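Local atomic coordinates of beta-galactosidase (Marinomonas sp. ef1, PDB entry 6Y2K), a protein that hydrolyses terminal beta-galactosides as a cold-active, hexameric member of glycoside hydrolase family 42. Residues A493-G498 / Y577-C582; L518-V523 / T555-L560; L529-Q534 / K545-H550; E551-E556 / G566-M571. One frame throughout, in Å; residues are numbered along the deposited sequence. Where two conformers were deposited one is given.

All four contacts lie in the beta-galactosidase trimerisation domain; in this family the active site belongs to the TIM barrel. Strand 549-555 runs through interactions 2 to 4: its start serves interaction 3, its middle interaction 4, and its end, through Thr-555 and Glu-556, both interaction 4 and interaction 2, whose centres are about 7 Å apart. Interaction 1 closes the long loop in which the other three are nested. It joins this strand at interaction 4, about 10 Å away between centres, where Tyr-578 OH lies 2.5 Å from Glu-551 OE1. Interactions 2 and 3 do not touch, with centres about 21 Å apart. Interactions 3 and 4 both reach a second subunit.

Interaction 1. Residues A493-G498 / Y577-C582; sequences AGPRTG and YYLGSC
Ala-493, at the end of strand 490-493, pairs in parallel with Tyr-578: its N donates to Tyr-577 O at 2.9 Å, and Leu-579 N returns a bond of 2.8 Å to Ala-493 O. The next possible rung fails because Pro-495 N has no hydrogen for Leu-579 O. Its ring packs on that carbonyl instead, with Pro-495 CD 3.1 Å from Leu-579 O, while CG lies over the Gly-580 to Ser-581 peptide. Pro-495 is the second residue of a type II turn from Gly-494 to Thr-497, where Gly-494 O accepts from both N and OG1 of Thr-497, the two donors on the same face of its carbonyl plane. This junction belongs to the mixed sheet of the trimerisation domain, whose run of parallel strands is consistent with the glutaminase I clan. The ring of Tyr-578 leans along the turn because CG stands anti to the backbone N (chi1 -177°), bringing CE1 to 3.5 Å from Gly-494 O. Thr-497 CB sits at the ring edge, near its plane. The hydroxyl then bonds to Glu-551 OE1, and a water bridges it to the turn, donating to both Tyr-578 OH and Thr-497 O. A phenylalanine in its place would probably leave Glu-551 OE1 without this partner and the water with one anchor fewer. Glu-551 also holds the turn directly, its OE2 accepting from Arg-496 N. The guanidinium of Arg-496 gives NH1 to Pro-428 O and NH2 to Gln-427 O, and makes cation-pi contacts with Trp-549 and Tyr-433.

Interaction 2. Residues L518-V523 / T555-L560; sequences LLPLTV and TELPCL
Pro-520 presents two groups to the other segment: its ring meets Leu-557 at the CD corner, and its carbonyl is met by Thr-555 OG1 from 16° out of the carbonyl plane. That hydroxyl makes an ST turn. It donates to Pro-520 O at 2.8 Å and accepts from Leu-557 N at 3.0 Å, so one oxygen both fixes the turn that follows Thr-555 and fastens it to the segment leading into strand 521-528, the partner of strand 549-555 in a two-stranded antiparallel sheet. OG1 can do this because it stands anti to the Thr-555 nitrogen (chi1 -173°). On the carbon side, Thr-555 CB rests against Leu-521 CB at 3.7 Å. Leu-557 makes the other apolar contacts. Its side chain crosses those of Leu-519 and Pro-520 at about a right angle, and its CD1 touches Leu-519 CD2 at 3.9 Å and Pro-520 CD at 4.1 Å, with Leu-521 CD2 slightly farther away. Leu-519 and Leu-521 also touch His-576 and Tyr-578 respectively, joining this outlying corner to strand 576-579. A water supplies a second link, donating to Pro-520 O at 2.7 Å while accepting from Glu-556 N at 3.0 Å.

Interaction 3. Residues L529-Q534 / K545-H550; sequences LPEHTQ and KLKHWH
Glu-531 and His-548 meet edge-on to the imidazole: NE2 donates to OE1 at 2.6 Å, the oxygen lying in the ring plane, while the ring approaches on the syn side of a carboxylate turned 52° from it, the nitrogen 25° out of the carboxylate plane. Glu-531 gets there by folding back at chi2 (69°). One face of the ring carries Lys-547 CG above its centre. Lys-547 also runs side by side with Gln-534, pointing the same way, with its CB 3.8 Å from Gln-534 CG. Lys-545 crosses Gln-534 at about a right angle, its CD near both Gln-534 OE1 and the backbone O. The amide nitrogen of Gln-534 donates to Glu-531 O at 2.9 Å, bracing the type I turn from Pro-530 to Thr-533. With an alanine here, that carbonyl would probably lose its side-chain donor, and a gap would open beside the Lys-547 methylenes. At the other end of the loop, Leu-529 N donates to His-548 O at 2.8 Å from well above the carbonyl plane, and Leu-529 CD1 touches both Leu-546 CD1 and His-550 CB. A water accepts from His-548 N and donates to Pro-530 O and Thr-533 O. On the turn, the ring of His-532 meets that of His-284 of the second subunit. Glu-531 OE2 and Lys-547 NZ stay 4.7 Å apart, bridged by a water that donates to the carboxylate and accepts from the ammonium. The short bond to a carboxylate would probably favour a protonated His-548, tempered by the nearby lysine.

Interaction 4. Residues E551-E556 / G566-M571; sequences EQIKTE and GNPVLM
Asn-567 lays its amide along the backbone edge of Glu-551 to Ile-553 and grips it twice. ND2 donates to Glu-551 O at 3.0 Å, the oxygen lying near the amide plane. OD1 accepts from Ile-553 N at 2.9 Å, in the carbonyl plane on a lone pair and almost straight (176°). With CG anti to the backbone N (chi1 166°), the side chain thus stands in for the backbone of a neighbouring strand. These two bonds are those of one of the two deposited conformers of Asn-567. Pro-568 follows, its CD 3.4 Å from Ile-553 O, and its ring slides past Thr-555 in the opposite direction, CG against CG2 at 3.8 Å. Met-571 packs against Ile-553 and Thr-555. Bent at chi2 and chi3, it reaches Ile-553 tip to tip: SD lies 3.9 Å from CG2, and CE the same distance from CD1. SD also touches Thr-555 CG2, whose chain crosses that of the methionine at a slant. A water completes the link, donating to Glu-551 O and Pro-568 O, so the Glu-551 carbonyl is held by two donors. The Gln-552 amide bonds to Arg-525 and Glu-524 of its own chain and Glu-377 of the second subunit. The face of strand 549-555 bearing Ile-553 and Thr-555 is thereby set against strand 568-573 of the mixed sheet, which at this level is interrupted by a classic beta bulge, Val-569 and Leu-570 both opposite Leu-561.

Interaction 1. Residues A493-G498 / Y577-C582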
loop_
_atom_site.group_PDB
_atom_site.type_symbol
_atom_site.label_atom_id
_atom_site.label_comp_id
_atom_site.label_asym_id
_atom_site.label_seq_id
_atom_site.Cartn_x
_atom_site.Cartn_y
_atom_site.Cartn_z
ATOM N N ALA A 493 -40.360 1.408 1.079
ATOM C CA ALA A 493 -40.209 1.215 -0.357
ATOM C C ALA A 493 -38.818 1.683 -0.768
ATOM O O ALA A 493 -38.411 2.796 -0.447
ATOM C CB ALA A 493 -41.271 1.987 -1.117
ATOM N N GLY A 494 -38.090 0.820 -1.469
ATOM C CA GLY A 494 -36.717 1.093 -1.847
ATOM C C GLY A 494 -36.603 1.740 -3.210
ATOM O O GLY A 494 -37.612 1.947 -3.894
ATOM N N PRO A 495 -35.367 2.078 -3.624
ATOM C CA PRO A 495 -35.187 2.798 -4.889
ATOM C C PRO A 495 -35.725 2.035 -6.103
ATOM O O PRO A 495 -35.685 0.801 -6.130
ATOM C CB PRO A 495 -33.669 2.967 -4.994
ATOM C CG PRO A 495 -33.170 2.836 -3.594
ATOM C CD PRO A 495 -34.097 1.886 -2.908
ATOM N N ARG A 496 -36.221 2.788 -7.081
ATOM C CA ARG A 496 -36.811 2.252 -8.316
ATOM C C ARG A 496 -38.207 1.629 -8.131
ATOM O O ARG A 496 -38.793 1.174 -9.115
ATOM C CB ARG A 496 -35.851 1.282 -9.048
ATOM C CG ARG A 496 -34.433 1.832 -9.166
ATOM C CD ARG A 496 -33.452 0.911 -9.860
ATOM N NE ARG A 496 -33.605 0.914 -11.312
ATOM C CZ ARG A 496 -32.701 0.456 -12.178
ATOM N NH1 ARG A 496 -31.549 -0.076 -11.764
ATOM N NH2 ARG A 496 -32.958 0.516 -13.474
ATOM N N THR A 497 -38.756 1.645 -6.913
ATOM C CA THR A 497 -40.134 1.202 -6.686
ATOM C C THR A 497 -41.120 2.127 -7.426
ATOM O O THR A 497 -41.030 3.358 -7.328
ATOM C CB THR A 497 -40.488 1.144 -5.188
ATOM O OG1 THR A 497 -39.709 0.119 -4.541
ATOM C CG2 THR A 497 -41.988 0.857 -4.980
ATOM N N GLY A 498 -42.049 1.520 -8.165
ATOM C CA GLY A 498 -43.018 2.262 -8.963
ATOM C C GLY A 498 -42.427 3.109 -10.088
ATOM O O GLY A 498 -43.003 4.133 -10.460
ATOM N N TYR A 577 -42.377 4.933 4.461
ATOM C CA TYR A 577 -41.043 5.479 4.156
ATOM C C TYR A 577 -40.603 5.092 2.747
ATOM O O TYR A 577 -40.952 4.013 2.264
ATOM C CB TYR A 577 -40.021 4.992 5.200
ATOM C CG TYR A 577 -40.421 5.400 6.602
ATOM C CD1 TYR A 577 -41.357 4.657 7.326
ATOM C CD2 TYR A 577 -39.916 6.563 7.181
ATOM C CE1 TYR A 577 -41.761 5.051 8.592
ATOM C CE2 TYR A 577 -40.302 6.963 8.452
ATOM C CZ TYR A 577 -41.226 6.204 9.153
ATOM O OH TYR A 577 -41.626 6.595 10.410
ATOM N N TYR A 578 -39.877 6.001 2.095
ATOM C CA TYR A 578 -39.260 5.777 0.790
ATOM C C TYR A 578 -37.745 6.021 0.870
ATOM O O TYR A 578 -37.300 7.036 1.421
ATOM C CB TYR A 578 -39.851 6.702 -0.286
ATOM C CG TYR A 578 -39.266 6.441 -1.661
ATOM C CD1 TYR A 578 -39.720 5.378 -2.435
ATOM C CD2 TYR A 578 -38.223 7.225 -2.170
ATOM C CE1 TYR A 578 -39.163 5.112 -3.682
ATOM C CE2 TYR A 578 -37.671 6.972 -3.423
ATOM C CZ TYR A 578 -38.139 5.910 -4.171
ATOM O OH TYR A 578 -37.609 5.632 -5.414
ATOM N N LEU A 579 -36.978 5.099 0.285
ATOM C CA LEU A 579 -35.526 5.204 0.175
ATOM C C LEU A 579 -35.171 5.364 -1.299
ATOM O O LEU A 579 -35.535 4.522 -2.112
ATOM C CB LEU A 579 -34.878 3.942 0.756
ATOM C CG LEU A 579 -33.368 3.704 0.580
ATOM C CD1 LEU A 579 -32.556 4.800 1.251
ATOM C CD2 LEU A 579 -32.993 2.339 1.133
ATOM N N GLY A 580 -34.446 6.425 -1.633
ATOM C CA GLY A 580 -34.127 6.770 -3.018
ATOM C C GLY A 580 -32.698 6.509 -3.472
ATOM O O GLY A 580 -32.406 6.663 -4.655
ATOM N N SER A 581 -31.803 6.146 -2.546
ATOM C CA SER A 581 -30.422 5.782 -2.891
ATOM C C SER A 581 -30.032 4.469 -2.231
ATOM O O SER A 581 -30.580 4.123 -1.171
ATOM C CB SER A 581 -29.445 6.881 -2.461
ATOM O OG SER A 581 -29.740 8.126 -3.094
ATOM N N CYS A 582 -29.100 3.742 -2.858
ATOM C CA CYS A 582 -28.598 2.476 -2.306
ATOM C C CYS A 582 -27.560 2.748 -1.209
ATOM O O CYS A 582 -26.342 2.743 -1.426
ATOM C CB CYS A 582 -28.067 1.541 -3.395
ATOM S SG CYS A 582 -29.356 1.027 -4.564
HETATM O O HOH W 1 -38.926 5.049 -7.755
#

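Interaction 2. Residues L518-V523 / T555-L560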
loop_
_atom_site.group_PDB
_atom_site.type_symbol
_atom_site.label_atom_id
_atom_site.label_comp_id
_atom_site.label_asym_id
_atom_site.label_seq_id
_atom_site.Cartn_x
_atom_site.Cartn_y
_atom_site.Cartn_z
ATOM N N LEU A 518 -49.534 7.379 -1.773
ATOM C CA LEU A 518 -49.182 6.962 -0.405
ATOM C C LEU A 518 -47.959 7.726 0.135
ATOM O O LEU A 518 -47.888 8.071 1.321
ATOM C CB LEU A 518 -48.857 5.460 -0.387
ATOM C CG LEU A 518 -49.560 4.496 0.574
ATOM C CD1 LEU A 518 -48.677 3.273 0.783
ATOM C CD2 LEU A 518 -49.972 5.113 1.906
ATOM N N LEU A 519 -46.975 7.924 -0.742
ATOM C CA LEU A 519 -45.704 8.550 -0.398
ATOM C C LEU A 519 -45.450 9.678 -1.392
ATOM O O LEU A 519 -44.853 9.449 -2.443
ATOM C CB LEU A 519 -44.587 7.501 -0.444
ATOM C CG LEU A 519 -44.465 6.674 0.836
ATOM C CD1 LEU A 519 -43.817 5.315 0.602
ATOM C CD2 LEU A 519 -43.678 7.465 1.868
ATOM N N PRO A 520 -45.950 10.898 -1.091
ATOM C CA PRO A 520 -45.853 11.973 -2.086
ATOM C C PRO A 520 -44.425 12.500 -2.308
ATOM O O PRO A 520 -43.895 13.273 -1.505
ATOM C CB PRO A 520 -46.791 13.058 -1.540
ATOM C CG PRO A 520 -46.896 12.784 -0.077
ATOM C CD PRO A 520 -46.756 11.297 0.079
ATOM N N LEU A 521 -43.828 12.058 -3.410
ATOM C CA LEU A 521 -42.521 12.532 -3.852
ATOM C C LEU A 521 -42.395 12.345 -5.359
ATOM O O LEU A 521 -43.184 11.612 -5.962
ATOM C CB LEU A 521 -41.422 11.762 -3.119
ATOM C CG LEU A 521 -41.389 10.243 -3.346
ATOM C CD1 LEU A 521 -40.245 9.865 -4.276
ATOM C CD2 LEU A 521 -41.257 9.499 -2.032
ATOM N N THR A 522 -41.409 13.012 -5.956
ATOM C CA THR A 522 -41.142 12.909 -7.381
ATOM C C THR A 522 -39.658 12.631 -7.606
ATOM O O THR A 522 -38.817 13.386 -7.132
ATOM C CB THR A 522 -41.537 14.208 -8.110
ATOM O OG1 THR A 522 -42.934 14.453 -7.918
ATOM C CG2 THR A 522 -41.252 14.111 -9.615
ATOM N N VAL A 523 -39.346 11.550 -8.317
ATOM C CA VAL A 523 -37.980 11.296 -8.771
ATOM C C VAL A 523 -37.790 12.095 -10.048
ATOM O O VAL A 523 -38.308 11.736 -11.109
ATOM C CB VAL A 523 -37.698 9.805 -9.045
ATOM C CG1 VAL A 523 -36.258 9.601 -9.537
ATOM C CG2 VAL A 523 -37.968 8.977 -7.795
ATOM N N THR A 555 -39.701 16.460 -2.539
ATOM C CA THR A 555 -40.748 16.026 -1.612
ATOM C C THR A 555 -40.914 17.033 -0.484
ATOM O O THR A 555 -39.982 17.770 -0.177
ATOM C CB THR A 555 -40.443 14.637 -1.004
ATOM O OG1 THR A 555 -41.565 14.176 -0.236
ATOM C CG2 THR A 555 -39.205 14.668 -0.097
ATOM N N GLU A 556 -42.105 17.053 0.116
ATOM C CA GLU A 556 -42.342 17.779 1.363
ATOM C C GLU A 556 -42.298 16.847 2.574
ATOM O O GLU A 556 -42.356 17.308 3.708
ATOM C CB GLU A 556 -43.693 18.510 1.318
ATOM C CG GLU A 556 -43.797 19.575 0.241
ATOM C CD GLU A 556 -42.727 20.645 0.355
ATOM O OE1 GLU A 556 -42.187 21.052 -0.697
ATOM O OE2 GLU A 556 -42.412 21.077 1.497
ATOM N N LEU A 557 -42.163 15.542 2.345
ATOM C CA LEU A 557 -42.051 14.587 3.443
ATOM C C LEU A 557 -40.808 14.887 4.295
ATOM O O LEU A 557 -39.805 15.350 3.762
ATOM C CB LEU A 557 -41.972 13.152 2.909
ATOM C CG LEU A 557 -43.233 12.581 2.274
ATOM C CD1 LEU A 557 -42.899 11.304 1.524
ATOM C CD2 LEU A 557 -44.317 12.327 3.320
ATOM N N PRO A 558 -40.870 14.620 5.617
ATOM C CA PRO A 558 -39.654 14.773 6.415
ATOM C C PRO A 558 -38.560 13.814 5.950
ATOM O O PRO A 558 -38.872 12.683 5.555
ATOM C CB PRO A 558 -40.097 14.384 7.829
ATOM C CG PRO A 558 -41.586 14.464 7.826
ATOM C CD PRO A 558 -41.993 14.121 6.426
ATOM N N CYS A 559 -37.312 14.273 6.009
ATOM C CA CYS A 559 -36.145 13.491 5.609
ATOM C C CYS A 559 -35.442 12.927 6.835
ATOM O O CYS A 559 -35.142 13.660 7.773
ATOM C CB CYS A 559 -35.165 14.363 4.838
ATOM S SG CYS A 559 -35.737 14.790 3.188
ATOM N N LEU A 560 -35.182 11.623 6.804
ATOM C CA LEU A 560 -34.427 10.928 7.840
ATOM C C LEU A 560 -32.953 10.763 7.460
ATOM O O LEU A 560 -32.114 10.560 8.350
ATOM C CB LEU A 560 -35.045 9.562 8.126
ATOM C CG LEU A 560 -36.497 9.506 8.635
ATOM C CD1 LEU A 560 -36.678 10.406 9.857
ATOM C CD2 LEU A 560 -37.536 9.848 7.566
HETATM O O HOH W 2 -44.650 15.623 -0.358
#

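Interaction 3. Residues L529-Q534 / K545-H550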
loop_
_atom_site.group_PDB
_atom_site.type_symbol
_atom_site.label_atom_id
_atom_site.label_comp_id
_atom_site.label_asym_id
_atom_site.label_seq_id
_atom_site.Cartn_x
_atom_site.Cartn_y
_atom_site.Cartn_z
ATOM N N LEU A 529 -24.317 5.537 -10.735
ATOM C CA LEU A 529 -22.920 5.728 -10.330
ATOM C C LEU A 529 -22.008 4.502 -10.449
ATOM O O LEU A 529 -22.445 3.366 -10.217
ATOM C CB LEU A 529 -22.880 6.224 -8.877
ATOM C CG LEU A 529 -23.388 7.643 -8.612
ATOM C CD1 LEU A 529 -23.567 7.870 -7.116
ATOM C CD2 LEU A 529 -22.469 8.701 -9.213
ATOM N N PRO A 530 -20.712 4.739 -10.768
ATOM C CA PRO A 530 -19.727 3.680 -10.675
ATOM C C PRO A 530 -19.323 3.473 -9.217
ATOM O O PRO A 530 -19.607 4.328 -8.356
ATOM C CB PRO A 530 -18.552 4.231 -11.490
ATOM C CG PRO A 530 -18.628 5.711 -11.285
ATOM C CD PRO A 530 -20.093 6.029 -11.145
ATOM N N GLU A 531 -18.638 2.362 -8.956
ATOM C CA GLU A 531 -18.198 1.997 -7.599
ATOM C C GLU A 531 -17.290 3.057 -6.956
ATOM O O GLU A 531 -17.321 3.254 -5.733
ATOM C CB GLU A 531 -17.477 0.638 -7.642
ATOM C CG GLU A 531 -17.149 0.017 -6.284
ATOM C CD GLU A 531 -18.370 -0.462 -5.507
ATOM O OE1 GLU A 531 -19.431 -0.732 -6.095
ATOM O OE2 GLU A 531 -18.262 -0.584 -4.280
ATOM N N HIS A 532 -16.509 3.757 -7.778
ATOM C CA HIS A 532 -15.517 4.722 -7.284
ATOM C C HIS A 532 -16.033 6.049 -6.714
ATOM O O HIS A 532 -15.259 6.793 -6.115
ATOM C CB HIS A 532 -14.428 4.994 -8.347
ATOM C CG HIS A 532 -14.920 5.642 -9.615
ATOM N ND1 HIS A 532 -15.315 6.963 -9.680
ATOM C CD2 HIS A 532 -15.008 5.161 -10.883
ATOM C CE1 HIS A 532 -15.656 7.256 -10.925
ATOM N NE2 HIS A 532 -15.470 6.183 -11.677
ATOM N N THR A 533 -17.321 6.344 -6.892
ATOM C CA THR A 533 -17.920 7.578 -6.391
ATOM C C THR A 533 -19.137 7.237 -5.527
ATOM O O THR A 533 -20.167 6.805 -6.036
ATOM C CB THR A 533 -18.269 8.541 -7.548
ATOM O OG1 THR A 533 -17.071 8.846 -8.273
ATOM C CG2 THR A 533 -18.880 9.847 -7.037
ATOM N N GLN A 534 -18.986 7.440 -4.218
ATOM C CA GLN A 534 -19.953 7.062 -3.196
ATOM C C GLN A 534 -20.270 8.279 -2.312
ATOM O O GLN A 534 -19.600 8.514 -1.300
ATOM C CB GLN A 534 -19.393 5.896 -2.379
ATOM C CG GLN A 534 -19.175 4.651 -3.226
ATOM C CD GLN A 534 -18.790 3.405 -2.438
ATOM O OE1 GLN A 534 -18.896 3.359 -1.208
ATOM N NE2 GLN A 534 -18.337 2.374 -3.159
ATOM N N LYS A 545 -22.375 6.356 3.607
ATOM C CA LYS A 545 -22.331 6.603 2.173
ATOM C C LYS A 545 -23.480 5.920 1.440
ATOM O O LYS A 545 -24.132 5.003 1.965
ATOM C CB LYS A 545 -21.005 6.106 1.591
ATOM C CG LYS A 545 -19.775 6.692 2.258
ATOM C CD LYS A 545 -18.507 6.125 1.643
ATOM C CE LYS A 545 -17.274 6.861 2.136
ATOM N NZ LYS A 545 -16.059 6.111 1.714
ATOM N N LEU A 546 -23.711 6.400 0.220
ATOM C CA LEU A 546 -24.556 5.736 -0.762
ATOM C C LEU A 546 -23.701 5.359 -1.966
ATOM O O LEU A 546 -22.671 5.982 -2.217
ATOM C CB LEU A 546 -25.704 6.646 -1.181
ATOM C CG LEU A 546 -25.392 7.883 -2.036
ATOM C CD1 LEU A 546 -25.454 7.577 -3.532
ATOM C CD2 LEU A 546 -26.375 8.985 -1.687
ATOM N N LYS A 547 -24.143 4.349 -2.710
ATOM C CA LYS A 547 -23.444 3.882 -3.903
ATOM C C LYS A 547 -24.419 3.439 -4.985
ATOM O O LYS A 547 -25.572 3.120 -4.695
ATOM C CB LYS A 547 -22.492 2.733 -3.559
ATOM C CG LYS A 547 -23.127 1.561 -2.831
ATOM C CD LYS A 547 -22.052 0.623 -2.281
ATOM C CE LYS A 547 -22.662 -0.572 -1.550
ATOM N NZ LYS A 547 -21.615 -1.586 -1.209
ATOM N N HIS A 548 -23.955 3.475 -6.232
ATOM C CA HIS A 548 -24.609 2.856 -7.406
ATOM C C HIS A 548 -25.811 3.591 -7.981
ATOM O O HIS A 548 -25.908 3.752 -9.211
ATOM C CB HIS A 548 -25.002 1.383 -7.154
ATOM C CG HIS A 548 -23.885 0.534 -6.629
ATOM N ND1 HIS A 548 -24.106 -0.578 -5.844
ATOM C CD2 HIS A 548 -22.542 0.630 -6.780
ATOM C CE1 HIS A 548 -22.945 -1.126 -5.529
ATOM N NE2 HIS A 548 -21.982 -0.414 -6.086
ATOM N N TRP A 549 -26.734 3.993 -7.110
ATOM C CA TRP A 549 -28.018 4.556 -7.502
ATOM C C TRP A 549 -28.385 5.695 -6.548
ATOM O O TRP A 549 -28.415 5.510 -5.339
ATOM C CB TRP A 549 -29.078 3.460 -7.448
ATOM C CG TRP A 549 -30.339 3.810 -8.144
ATOM C CD1 TRP A 549 -31.471 4.330 -7.586
ATOM C CD2 TRP A 549 -30.604 3.672 -9.538
ATOM N NE1 TRP A 549 -32.430 4.527 -8.550
ATOM C CE2 TRP A 549 -31.924 4.127 -9.759
ATOM C CE3 TRP A 549 -29.852 3.207 -10.626
ATOM C CZ2 TRP A 549 -32.519 4.125 -11.029
ATOM C CZ3 TRP A 549 -30.436 3.206 -11.887
ATOM C CH2 TRP A 549 -31.763 3.666 -12.079
ATOM N N HIS A 550 -28.659 6.865 -7.119
ATOM C CA HIS A 550 -28.752 8.120 -6.373
ATOM C C HIS A 550 -29.857 8.970 -6.998
ATOM O O HIS A 550 -29.613 9.756 -7.914
ATOM C CB HIS A 550 -27.366 8.806 -6.411
ATOM C CG HIS A 550 -27.277 10.114 -5.684
ATOM N ND1 HIS A 550 -26.447 11.131 -6.107
ATOM C CD2 HIS A 550 -27.862 10.557 -4.545
ATOM C CE1 HIS A 550 -26.546 12.154 -5.275
ATOM N NE2 HIS A 550 -27.389 11.828 -4.312
HETATM O O HOH W 3 -21.184 4.306 -6.196
HETATM O O HOH W 4 -20.174 -2.275 -3.457
HETATM O O HOH W 5 -18.356 -0.519 -1.514
#

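Interaction 4. Residues E551-E556 / G566-M571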
loop_
_atom_site.group_PDB
_atom_site.type_symbol
_atom_site.label_atom_id
_atom_site.label_comp_id
_atom_site.label_asym_id
_atom_site.label_seq_id
_atom_site.Cartn_x
_atom_site.Cartn_y
_atom_site.Cartn_z
ATOM N N GLU A 551 -31.083 8.782 -6.518
ATOM C CA GLU A 551 -32.241 9.497 -7.076
ATOM C C GLU A 551 -32.278 10.938 -6.609
ATOM O O GLU A 551 -32.081 11.207 -5.426
ATOM C CB GLU A 551 -33.554 8.794 -6.713
ATOM C CG GLU A 551 -33.749 7.494 -7.468
ATOM C CD GLU A 551 -34.853 6.618 -6.920
ATOM O OE1 GLU A 551 -35.589 7.045 -5.993
ATOM O OE2 GLU A 551 -34.979 5.487 -7.441
ATOM N N GLN A 552 -32.520 11.852 -7.547
ATOM C CA GLN A 552 -32.728 13.269 -7.263
ATOM C C GLN A 552 -34.233 13.461 -7.057
ATOM O O GLN A 552 -35.010 13.294 -8.009
ATOM C CB GLN A 552 -32.229 14.124 -8.429
ATOM C CG GLN A 552 -32.403 15.625 -8.234
ATOM C CD GLN A 552 -31.969 16.422 -9.456
ATOM O OE1 GLN A 552 -30.825 16.303 -9.919
ATOM N NE2 GLN A 552 -32.865 17.244 -9.969
ATOM N N ILE A 553 -34.635 13.813 -5.834
ATOM C CA ILE A 553 -36.041 13.753 -5.408
ATOM C C ILE A 553 -36.528 15.109 -4.888
ATOM O O ILE A 553 -35.787 15.829 -4.213
ATOM C CB ILE A 553 -36.228 12.676 -4.315
ATOM C CG1 ILE A 553 -36.011 11.273 -4.906
ATOM C CG2 ILE A 553 -37.617 12.741 -3.671
ATOM C CD1 ILE A 553 -35.859 10.175 -3.871
ATOM N N LYS A 554 -37.775 15.441 -5.221
ATOM C CA LYS A 554 -38.485 16.573 -4.636
ATOM C C LYS A 554 -39.630 16.023 -3.791
ATOM O O LYS A 554 -40.411 15.187 -4.255
ATOM C CB LYS A 554 -39.013 17.514 -5.722
ATOM C CG LYS A 554 -39.735 18.735 -5.161
ATOM C CD LYS A 554 -39.797 19.876 -6.166
ATOM C CE LYS A 554 -40.462 21.111 -5.567
ATOM N NZ LYS A 554 -40.031 22.365 -6.257
ATOM N N THR A 555 -39.701 16.460 -2.539
ATOM C CA THR A 555 -40.748 16.026 -1.612
ATOM C C THR A 555 -40.914 17.033 -0.484
ATOM O O THR A 555 -39.982 17.770 -0.177
ATOM C CB THR A 555 -40.443 14.637 -1.004
ATOM O OG1 THR A 555 -41.565 14.176 -0.236
ATOM C CG2 THR A 555 -39.205 14.668 -0.097
ATOM N N GLU A 556 -42.105 17.053 0.116
ATOM C CA GLU A 556 -42.342 17.779 1.363
ATOM C C GLU A 556 -42.298 16.847 2.574
ATOM O O GLU A 556 -42.356 17.308 3.708
ATOM C CB GLU A 556 -43.693 18.510 1.318
ATOM C CG GLU A 556 -43.797 19.575 0.241
ATOM C CD GLU A 556 -42.727 20.645 0.355
ATOM O OE1 GLU A 556 -42.187 21.052 -0.697
ATOM O OE2 GLU A 556 -42.412 21.077 1.497
ATOM N N GLY A 566 -28.277 18.316 0.462
ATOM C CA GLY A 566 -29.589 18.376 1.095
ATOM C C GLY A 566 -30.698 17.633 0.367
ATOM O O GLY A 566 -31.870 17.765 0.750
ATOM N N ASN A 567 -30.344 16.826 -0.640
ATOM C CA ASN A 567 -31.330 16.076 -1.442
ATOM C C ASN A 567 -31.810 14.875 -0.625
ATOM O O ASN A 567 -31.008 14.222 0.037
ATOM C CB ASN A 567 -30.744 15.636 -2.804
ATOM C CG ASN A 567 -31.582 14.570 -3.525
ATOM O OD1 ASN A 567 -32.666 14.841 -4.039
ATOM N ND2 ASN A 567 -31.047 13.361 -3.599
ATOM N N PRO A 568 -33.129 14.582 -0.655
ATOM C CA PRO A 568 -33.633 13.436 0.108
ATOM C C PRO A 568 -33.036 12.079 -0.269
ATOM O O PRO A 568 -32.949 11.754 -1.452
ATOM C CB PRO A 568 -35.135 13.445 -0.206
ATOM C CG PRO A 568 -35.450 14.861 -0.513
ATOM C CD PRO A 568 -34.240 15.380 -1.222
ATOM N N VAL A 569 -32.624 11.321 0.746
ATOM C CA VAL A 569 -32.164 9.937 0.598
ATOM C C VAL A 569 -33.189 8.976 1.211
ATOM O O VAL A 569 -33.614 8.033 0.554
ATOM C CB VAL A 569 -30.756 9.737 1.210
ATOM C CG1 VAL A 569 -30.396 8.253 1.357
ATOM C CG2 VAL A 569 -29.720 10.456 0.361
ATOM N N LEU A 570 -33.579 9.209 2.459
ATOM C CA LEU A 570 -34.651 8.433 3.093
ATOM C C LEU A 570 -35.653 9.413 3.691
ATOM O O LEU A 570 -35.270 10.340 4.402
ATOM C CB LEU A 570 -34.066 7.476 4.131
ATOM C CG LEU A 570 -34.982 6.661 5.065
ATOM C CD1 LEU A 570 -36.176 6.067 4.366
ATOM C CD2 LEU A 570 -34.180 5.552 5.734
ATOM N N MET A 571 -36.927 9.219 3.371
ATOM C CA MET A 571 -37.981 10.177 3.711
ATOM C C MET A 571 -39.257 9.458 4.086
ATOM O O MET A 571 -39.535 8.366 3.588
ATOM C CB MET A 571 -38.246 11.126 2.527
ATOM C CG MET A 571 -38.760 10.448 1.247
ATOM S SD MET A 571 -37.925 10.931 -0.277
ATOM C CE MET A 571 -36.294 10.235 -0.008
HETATM O O HOH W 6 -31.900 9.761 -3.138
#